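Local coordinates for protein pectinesterase (Sitophilus oryzae, PDB 4PMH) that hydrolyses the methyl esters of pectin, releasing methanol, and probably helps the weevil digest plant cell walls, at residues A[222-234]-A[253-267]. Numbering follows the deposited sequence.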
ATOM      1  N   GLU A 222      -8.739  -1.869  -2.814  1.00 13.84           N
ATOM      2  CA  GLU A 222      -9.756  -0.866  -3.084  1.00 14.95           C
ATOM      3  C   GLU A 222      -9.698   0.319  -2.152  1.00 14.07           C
ATOM      4  O   GLU A 222      -9.241   0.221  -1.026  1.00 14.50           O
ATOM      5  CB  GLU A 222     -11.190  -1.460  -3.092  1.00 17.19           C
ATOM      6  CG  GLU A 222     -11.660  -2.135  -1.822  1.00 18.26           C
ATOM      7  CD  GLU A 222     -13.114  -2.656  -1.884  1.00 19.23           C
ATOM      8  OE1 GLU A 222     -13.808  -2.487  -0.862  1.00 20.56           O
ATOM      9  OE2 GLU A 222     -13.561  -3.232  -2.914  1.00 18.04           O
ATOM     10  N   GLY A 223     -10.217   1.429  -2.650  1.00 13.78           N
ATOM     11  CA  GLY A 223     -10.253   2.679  -1.925  1.00 13.57           C
ATOM     12  C   GLY A 223     -10.790   3.763  -2.829  1.00 13.71           C
ATOM     13  O   GLY A 223     -11.340   3.485  -3.892  1.00 13.14           O
ATOM     14  N   ASP A 224     -10.626   5.000  -2.409  1.00 14.20           N
ATOM     15  CA  ASP A 224     -11.022   6.119  -3.224  1.00 15.08           C
ATOM     16  C   ASP A 224      -9.992   7.233  -3.274  1.00 15.15           C
ATOM     17  O   ASP A 224      -9.840   7.818  -4.321  1.00 15.10           O
ATOM     18  CB  ASP A 224     -12.401   6.655  -2.827  1.00 16.00           C
ATOM     19  CG  ASP A 224     -12.547   6.943  -1.334  1.00 17.63           C
ATOM     20  OD1 ASP A 224     -11.547   7.209  -0.617  1.00 17.82           O
ATOM     21  OD2 ASP A 224     -13.718   6.913  -0.876  1.00 18.81           O
ATOM     22  N   ILE A 225      -9.278   7.505  -2.177  1.00 15.93           N
ATOM     23  CA  ILE A 225      -8.299   8.595  -2.121  1.00 16.70           C
ATOM     24  C   ILE A 225      -6.958   8.148  -1.525  1.00 16.14           C
ATOM     25  O   ILE A 225      -6.885   7.662  -0.375  1.00 14.57           O
ATOM     26  CB  ILE A 225      -8.842   9.781  -1.289  1.00 18.66           C
ATOM     27  CG1 ILE A 225     -10.029  10.441  -2.004  1.00 20.31           C
ATOM     28  CG2 ILE A 225      -7.745  10.812  -0.982  1.00 18.55           C
ATOM     29  CD1 ILE A 225      -9.648  11.538  -2.972  1.00 21.89           C
ATOM     30  N   ASP A 226      -5.888   8.344  -2.302  1.00 15.25           N
ATOM     31  CA  ASP A 226      -4.527   7.972  -1.877  1.00 15.13           C
ATOM     32  C   ASP A 226      -4.513   6.567  -1.297  1.00 13.74           C
ATOM     33  O   ASP A 226      -3.884   6.321  -0.273  1.00 14.68           O
ATOM     34  CB  ASP A 226      -3.958   8.972  -0.839  1.00 15.94           C
ATOM     35  CG  ASP A 226      -3.976  10.416  -1.313  1.00 16.95           C
ATOM     36  OD1 ASP A 226      -4.128  10.702  -2.531  1.00 17.03           O
ATOM     37  OD2 ASP A 226      -3.823  11.307  -0.441  1.00 18.46           O
ATOM     38  N   PHE A 227      -5.229   5.638  -1.919  1.00 12.16           N
ATOM     39  CA  PHE A 227      -5.383   4.312  -1.291  1.00 11.56           C
ATOM     40  C   PHE A 227      -4.216   3.358  -1.477  1.00 11.47           C
ATOM     41  O   PHE A 227      -4.199   2.238  -0.918  1.00 10.86           O
ATOM     42  CB  PHE A 227      -6.765   3.683  -1.567  1.00 11.38           C
ATOM     43  CG  PHE A 227      -7.029   3.239  -2.979  1.00 10.91           C
ATOM     44  CD1 PHE A 227      -7.695   4.077  -3.882  1.00 10.82           C
ATOM     45  CD2 PHE A 227      -6.726   1.938  -3.379  1.00 10.57           C
ATOM     46  CE1 PHE A 227      -8.010   3.626  -5.163  1.00 10.96           C
ATOM     47  CE2 PHE A 227      -7.033   1.502  -4.646  1.00 10.51           C
ATOM     48  CZ  PHE A 227      -7.699   2.335  -5.535  1.00 10.54           C
ATOM     49  N   VAL A 228      -3.209   3.808  -2.219  1.00 11.42           N
ATOM     50  CA  VAL A 228      -1.894   3.160  -2.210  1.00 12.36           C
ATOM     51  C   VAL A 228      -0.897   4.302  -2.106  1.00 12.28           C
ATOM     52  O   VAL A 228      -0.700   5.050  -3.078  1.00 12.37           O
ATOM     53  CB  VAL A 228      -1.608   2.312  -3.474  1.00 12.68           C
ATOM     54  CG1 VAL A 228      -0.215   1.678  -3.405  1.00 13.09           C
ATOM     55  CG2 VAL A 228      -2.670   1.245  -3.650  1.00 13.16           C
ATOM     56  N   PHE A 229      -0.279   4.440  -0.931  1.00 12.05           N
ATOM     57  CA  PHE A 229       0.515   5.604  -0.619  1.00 12.39           C
ATOM     58  C   PHE A 229       1.736   5.249   0.221  1.00 12.43           C
ATOM     59  O   PHE A 229       1.758   4.227   0.923  1.00 11.72           O
ATOM     60  CB  PHE A 229      -0.367   6.650   0.094  1.00 13.17           C
ATOM     61  CG  PHE A 229      -0.585   6.378   1.570  1.00 13.19           C
ATOM     62  CD1 PHE A 229      -1.499   5.420   1.989  1.00 13.68           C
ATOM     63  CD2 PHE A 229       0.105   7.104   2.540  1.00 13.82           C
ATOM     64  CE1 PHE A 229      -1.699   5.162   3.339  1.00 13.54           C
ATOM     65  CE2 PHE A 229      -0.105   6.863   3.902  1.00 13.85           C
ATOM     66  CZ  PHE A 229      -1.011   5.883   4.294  1.00 13.68           C
ATOM     67  N   GLY A 230       2.768   6.079   0.106  1.00 12.49           N
ATOM     68  CA  GLY A 230       4.024   5.851   0.818  1.00 12.49           C
ATOM     69  C   GLY A 230       5.254   5.799  -0.050  1.00 12.58           C
ATOM     70  O   GLY A 230       5.221   6.143  -1.247  1.00 12.01           O
ATOM     71  N   GLY A 231       6.353   5.332   0.546  1.00 12.42           N
ATOM     72  CA  GLY A 231       7.672   5.515  -0.030  1.00 12.47           C
ATOM     73  C   GLY A 231       8.504   4.281  -0.324  1.00 12.58           C
ATOM     74  O   GLY A 231       9.696   4.402  -0.576  1.00 13.30           O
ATOM     75  N   GLY A 232       7.900   3.106  -0.317  1.00 12.46           N
ATOM     76  CA  GLY A 232       8.652   1.880  -0.519  1.00 12.83           C
ATOM     77  C   GLY A 232       8.978   1.656  -1.983  1.00 12.94           C
ATOM     78  O   GLY A 232       8.472   2.367  -2.867  1.00 12.61           O
ATOM     79  N   SER A 233       9.840   0.679  -2.233  1.00 13.45           N
ATOM     80  CA  SER A 233       9.975   0.103  -3.552  1.00 13.41           C
ATOM     81  C   SER A 233       8.970  -1.024  -3.618  1.00 14.31           C
ATOM     82  O   SER A 233       9.239  -2.120  -3.134  1.00 15.22           O
ATOM     83  CB  SER A 233      11.379  -0.440  -3.779  1.00 13.59           C
ATOM     84  OG  SER A 233      12.334   0.598  -3.891  1.00 13.61           O
ATOM     85  N   ALA A 234       7.808  -0.765  -4.211  1.00 14.45           N
ATOM     86  CA  ALA A 234       6.701  -1.729  -4.169  1.00 14.11           C
ATOM     87  C   ALA A 234       6.288  -2.142  -5.568  1.00 13.88           C
ATOM     88  O   ALA A 234       5.993  -1.296  -6.405  1.00 13.01           O
ATOM     89  CB  ALA A 234       5.513  -1.150  -3.415  1.00 14.18           C
ATOM     90  N   VAL A 253      -8.410   9.427  -6.349  1.00 17.63           N
ATOM     91  CA  VAL A 253      -6.990   9.308  -6.732  1.00 16.95           C
ATOM     92  C   VAL A 253      -6.425   7.984  -6.212  1.00 15.60           C
ATOM     93  O   VAL A 253      -6.560   7.686  -5.043  1.00 14.80           O
ATOM     94  CB  VAL A 253      -6.112  10.428  -6.157  1.00 17.83           C
ATOM     95  CG1 VAL A 253      -4.814  10.516  -6.947  1.00 17.82           C
ATOM     96  CG2 VAL A 253      -6.826  11.770  -6.153  1.00 18.83           C
ATOM     97  N   VAL A 254      -5.765   7.207  -7.059  1.00 13.99           N
ATOM     98  CA  VAL A 254      -5.312   5.874  -6.630  1.00 13.30           C
ATOM     99  C   VAL A 254      -4.008   5.943  -5.827  1.00 13.02           C
ATOM    100  O   VAL A 254      -4.004   5.661  -4.603  1.00 13.56           O
ATOM    101  CB  VAL A 254      -5.155   4.938  -7.830  1.00 13.49           C
ATOM    102  CG1 VAL A 254      -4.637   3.570  -7.401  1.00 13.10           C
ATOM    103  CG2 VAL A 254      -6.481   4.811  -8.565  1.00 13.92           C
ATOM    104  N   PHE A 255      -2.912   6.309  -6.502  1.00 12.57           N
ATOM    105  CA  PHE A 255      -1.572   6.282  -5.934  1.00 12.49           C
ATOM    106  C   PHE A 255      -1.126   7.633  -5.392  1.00 12.63           C
ATOM    107  O   PHE A 255      -1.346   8.663  -6.024  1.00 13.35           O
ATOM    108  CB  PHE A 255      -0.560   5.810  -6.982  1.00 12.73           C
ATOM    109  CG  PHE A 255      -0.841   4.432  -7.515  1.00 12.82           C
ATOM    110  CD1 PHE A 255      -0.445   3.313  -6.824  1.00 13.45           C
ATOM    111  CD2 PHE A 255      -1.533   4.262  -8.703  1.00 13.56           C
ATOM    112  CE1 PHE A 255      -0.718   2.039  -7.308  1.00 13.35           C
ATOM    113  CE2 PHE A 255      -1.808   3.000  -9.205  1.00 13.11           C
ATOM    114  CZ  PHE A 255      -1.405   1.889  -8.505  1.00 13.31           C
ATOM    115  N   ALA A 256      -0.491   7.615  -4.221  1.00 12.19           N
ATOM    116  CA  ALA A 256       0.118   8.801  -3.630  1.00 11.99           C
ATOM    117  C   ALA A 256       1.499   8.461  -3.068  1.00 11.77           C
ATOM    118  O   ALA A 256       1.688   8.403  -1.870  1.00 11.80           O
ATOM    119  CB  ALA A 256      -0.779   9.428  -2.556  1.00 11.92           C
ATOM    120  N   PRO A 257       2.496   8.276  -3.955  1.00 11.90           N
ATOM    121  CA  PRO A 257       3.857   8.002  -3.478  1.00 11.84           C
ATOM    122  C   PRO A 257       4.609   9.216  -2.957  1.00 11.66           C
ATOM    123  O   PRO A 257       4.448  10.323  -3.491  1.00 10.90           O
ATOM    124  CB  PRO A 257       4.565   7.413  -4.717  1.00 11.82           C
ATOM    125  CG  PRO A 257       3.636   7.613  -5.863  1.00 12.06           C
ATOM    126  CD  PRO A 257       2.443   8.411  -5.419  1.00 11.94           C
ATOM    127  N   ASP A 258       5.401   9.003  -1.895  1.00 11.91           N
ATOM    128  CA  ASP A 258       6.313  10.029  -1.369  1.00 12.45           C
ATOM    129  C   ASP A 258       7.759   9.547  -1.487  1.00 13.01           C
ATOM    130  O   ASP A 258       8.636   9.883  -0.678  1.00 13.48           O
ATOM    131  CB  ASP A 258       5.932  10.444   0.067  1.00 13.05           C
ATOM    132  CG  ASP A 258       6.322   9.428   1.136  1.00 13.54           C
ATOM    133  OD1 ASP A 258       6.397   8.211   0.869  1.00 11.91           O
ATOM    134  OD2 ASP A 258       6.487   9.885   2.299  1.00 14.61           O
ATOM    135  N   THR A 259       8.003   8.782  -2.542  1.00 13.42           N
ATOM    136  CA  THR A 259       9.320   8.256  -2.839  1.00 13.83           C
ATOM    137  C   THR A 259      10.411   9.310  -2.706  1.00 13.58           C
ATOM    138  O   THR A 259      10.317  10.409  -3.271  1.00 13.79           O
ATOM    139  CB  THR A 259       9.374   7.732  -4.284  1.00 13.77           C
ATOM    140  OG1 THR A 259       8.145   7.064  -4.614  1.00 12.88           O
ATOM    141  CG2 THR A 259      10.557   6.806  -4.445  1.00 14.22           C
ATOM    142  N   ASP A 260      11.444   8.965  -1.955  1.00 14.79           N
ATOM    143  CA  ASP A 260      12.642   9.808  -1.826  1.00 15.35           C
ATOM    144  C   ASP A 260      13.234  10.130  -3.216  1.00 15.65           C
ATOM    145  O   ASP A 260      13.349   9.227  -4.045  1.00 13.98           O
ATOM    146  CB  ASP A 260      13.683   9.088  -0.934  1.00 16.20           C
ATOM    147  CG  ASP A 260      14.882   9.969  -0.572  1.00 16.44           C
ATOM    148  OD1 ASP A 260      15.733  10.237  -1.455  1.00 17.16           O
ATOM    149  OD2 ASP A 260      14.998  10.352   0.611  1.00 16.99           O
ATOM    150  N   PRO A 261      13.609  11.414  -3.465  1.00 16.23           N
ATOM    151  CA  PRO A 261      14.159  11.847  -4.775  1.00 17.00           C
ATOM    152  C   PRO A 261      15.407  11.090  -5.227  1.00 17.99           C
ATOM    153  O   PRO A 261      15.650  10.967  -6.415  1.00 16.88           O
ATOM    154  CB  PRO A 261      14.467  13.332  -4.563  1.00 16.63           C
ATOM    155  CG  PRO A 261      14.511  13.514  -3.086  1.00 16.63           C
ATOM    156  CD  PRO A 261      13.477  12.565  -2.554  1.00 16.68           C
ATOM    157  N   HIS A 262      16.156  10.533  -4.282  1.00 19.77           N
ATOM    158  CA  HIS A 262      17.356   9.779  -4.599  1.00 21.96           C
ATOM    159  C   HIS A 262      17.061   8.307  -4.809  1.00 21.13           C
ATOM    160  O   HIS A 262      17.945   7.536  -5.185  1.00 21.00           O
ATOM    161  CB  HIS A 262      18.398  10.010  -3.496  1.00 25.11           C
ATOM    162  CG  HIS A 262      18.671  11.463  -3.259  1.00 28.87           C
ATOM    163  ND1 HIS A 262      19.753  12.121  -3.806  1.00 31.90           N
ATOM    164  CD2 HIS A 262      17.958  12.406  -2.595  1.00 31.18           C
ATOM    165  CE1 HIS A 262      19.711  13.397  -3.468  1.00 32.16           C
ATOM    166  NE2 HIS A 262      18.632  13.597  -2.732  1.00 32.92           N
ATOM    167  N   LYS A 263      15.811   7.917  -4.587  1.00 20.60           N
ATOM    168  CA  LYS A 263      15.373   6.543  -4.824  1.00 20.58           C
ATOM    169  C   LYS A 263      14.849   6.433  -6.255  1.00 19.84           C
ATOM    170  O   LYS A 263      13.901   7.118  -6.632  1.00 18.23           O
ATOM    171  CB  LYS A 263      14.290   6.143  -3.798  1.00 21.11           C
ATOM    172  CG  LYS A 263      14.071   4.641  -3.661  1.00 21.78           C
ATOM    173  CD  LYS A 263      12.943   4.273  -2.687  1.00 21.38           C
ATOM    174  CE  LYS A 263      13.375   4.246  -1.239  1.00 21.77           C
ATOM    175  NZ  LYS A 263      12.457   3.456  -0.370  1.00 21.50           N
ATOM    176  N   MET A 264      15.470   5.551  -7.035  1.00 19.81           N
ATOM    177  CA  MET A 264      15.083   5.286  -8.409  1.00 20.37           C
ATOM    178  C   MET A 264      13.752   4.538  -8.514  1.00 18.39           C
ATOM    179  O   MET A 264      12.949   4.786  -9.415  1.00 16.97           O
ATOM    180  CB  MET A 264      16.160   4.411  -9.078  1.00 25.17           C
ATOM    181  CG  MET A 264      16.908   5.031 -10.244  1.00 30.88           C
ATOM    182  SD  MET A 264      17.509   3.727 -11.352  1.00 36.84           S
ATOM    183  CE  MET A 264      16.691   4.134 -12.890  1.00 35.89           C
ATOM    184  N   TYR A 265      13.580   3.568  -7.628  1.00 17.08           N
ATOM    185  CA  TYR A 265      12.476   2.625  -7.684  1.00 16.28           C
ATOM    186  C   TYR A 265      11.427   2.899  -6.616  1.00 14.64           C
ATOM    187  O   TYR A 265      11.611   2.543  -5.451  1.00 14.70           O
ATOM    188  CB  TYR A 265      13.021   1.194  -7.546  1.00 17.40           C
ATOM    189  CG  TYR A 265      14.044   0.889  -8.621  1.00 18.16           C
ATOM    190  CD1 TYR A 265      13.655   0.773  -9.935  1.00 18.51           C
ATOM    191  CD2 TYR A 265      15.396   0.791  -8.323  1.00 18.98           C
ATOM    192  CE1 TYR A 265      14.584   0.520 -10.943  1.00 20.17           C
ATOM    193  CE2 TYR A 265      16.329   0.544  -9.318  1.00 20.07           C
ATOM    194  CZ  TYR A 265      15.918   0.415 -10.622  1.00 20.22           C
ATOM    195  OH  TYR A 265      16.833   0.179 -11.624  1.00 22.66           O
ATOM    196  N   GLY A 266      10.317   3.507  -7.038  1.00 13.80           N
ATOM    197  CA  GLY A 266       9.153   3.676  -6.179  1.00 13.21           C
ATOM    198  C   GLY A 266       8.171   2.559  -6.442  1.00 13.00           C
ATOM    199  O   GLY A 266       8.445   1.394  -6.141  1.00 13.36           O
ATOM    200  N   TYR A 267       7.036   2.901  -7.036  1.00 13.07           N
ATOM    201  CA  TYR A 267       5.962   1.935  -7.267  1.00 12.61           C
ATOM    202  C   TYR A 267       5.990   1.429  -8.723  1.00 12.70           C
ATOM    203  O   TYR A 267       6.149   2.200  -9.652  1.00 12.58           O
ATOM    204  CB  TYR A 267       4.615   2.569  -6.910  1.00 12.57           C
ATOM    205  CG  TYR A 267       4.370   2.843  -5.438  1.00 12.57           C
ATOM    206  CD1 TYR A 267       5.135   2.242  -4.438  1.00 12.40           C
ATOM    207  CD2 TYR A 267       3.321   3.692  -5.037  1.00 12.64           C
ATOM    208  CE1 TYR A 267       4.868   2.465  -3.086  1.00 12.65           C
ATOM    209  CE2 TYR A 267       3.054   3.913  -3.701  1.00 12.78           C
ATOM    210  CZ  TYR A 267       3.841   3.311  -2.728  1.00 12.73           C
ATOM    211  OH  TYR A 267       3.560   3.523  -1.407  1.00 12.78           O
TER
HETATM  212  O   HOH W   1       7.347   4.957  -3.207  1.00 13.64           O
HETATM  213  O   HOH W   2      11.282   6.670  -0.189  1.00 15.83           O
HETATM  214  O   HOH W   3      13.359   1.145  -1.381  1.00 20.13           O
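Ser233 OG donates to Tyr265 O at 2.6 Å, its hydroxyl set beside the backbone N (chi1 -70°). Lys263, bent at chi3 (-83°), brings NZ to Gly231 O at 2.9 Å, only slightly tilted from the carbonyl plane, and one water joins NZ to Ser233 OG. Another water donates to Gly230 O and Gly232 O and accepts from Thr259 OG1, tying Gly230 and Gly232 to the loop after strand 253-257. Between the backbones the ladder is parallel: Ala256 N to Val228 O is the straightest rung (2.8 Å, 165°), and a beta bulge shifts the register by one between Ile225 and Val228. At this bulge sits Asp226, by similarity the nucleophile; its CG lies 3.6 Å from Ala256 CB, while OD2 forms a salt bridge with Arg290.

Val254 CG1 stands over a face of the Phe227 ring, 4.2 Å from its centroid, a CH-pi contact. The Tyr267 ring passes alongside Gly230 and Gly232, meeting their carbonyl oxygens obliquely, CD1 3.6 Å from Ala234 CB and CE2 near Val228 CG1, and its hydroxyl forms a hydrogen bond with Ala204 O. Cutting Tyr267 back to an alanine is likely to open a gap against Val228 and Ala234 and to leave Ala204 O without its hydroxyl partner.

These are adjacent coils of the right-handed parallel beta-helix of pectinesterases: strand 229-230 pairs with 252-257, whose other edge meets 286-290, while 233-237 lies between 213-217 and 267-270.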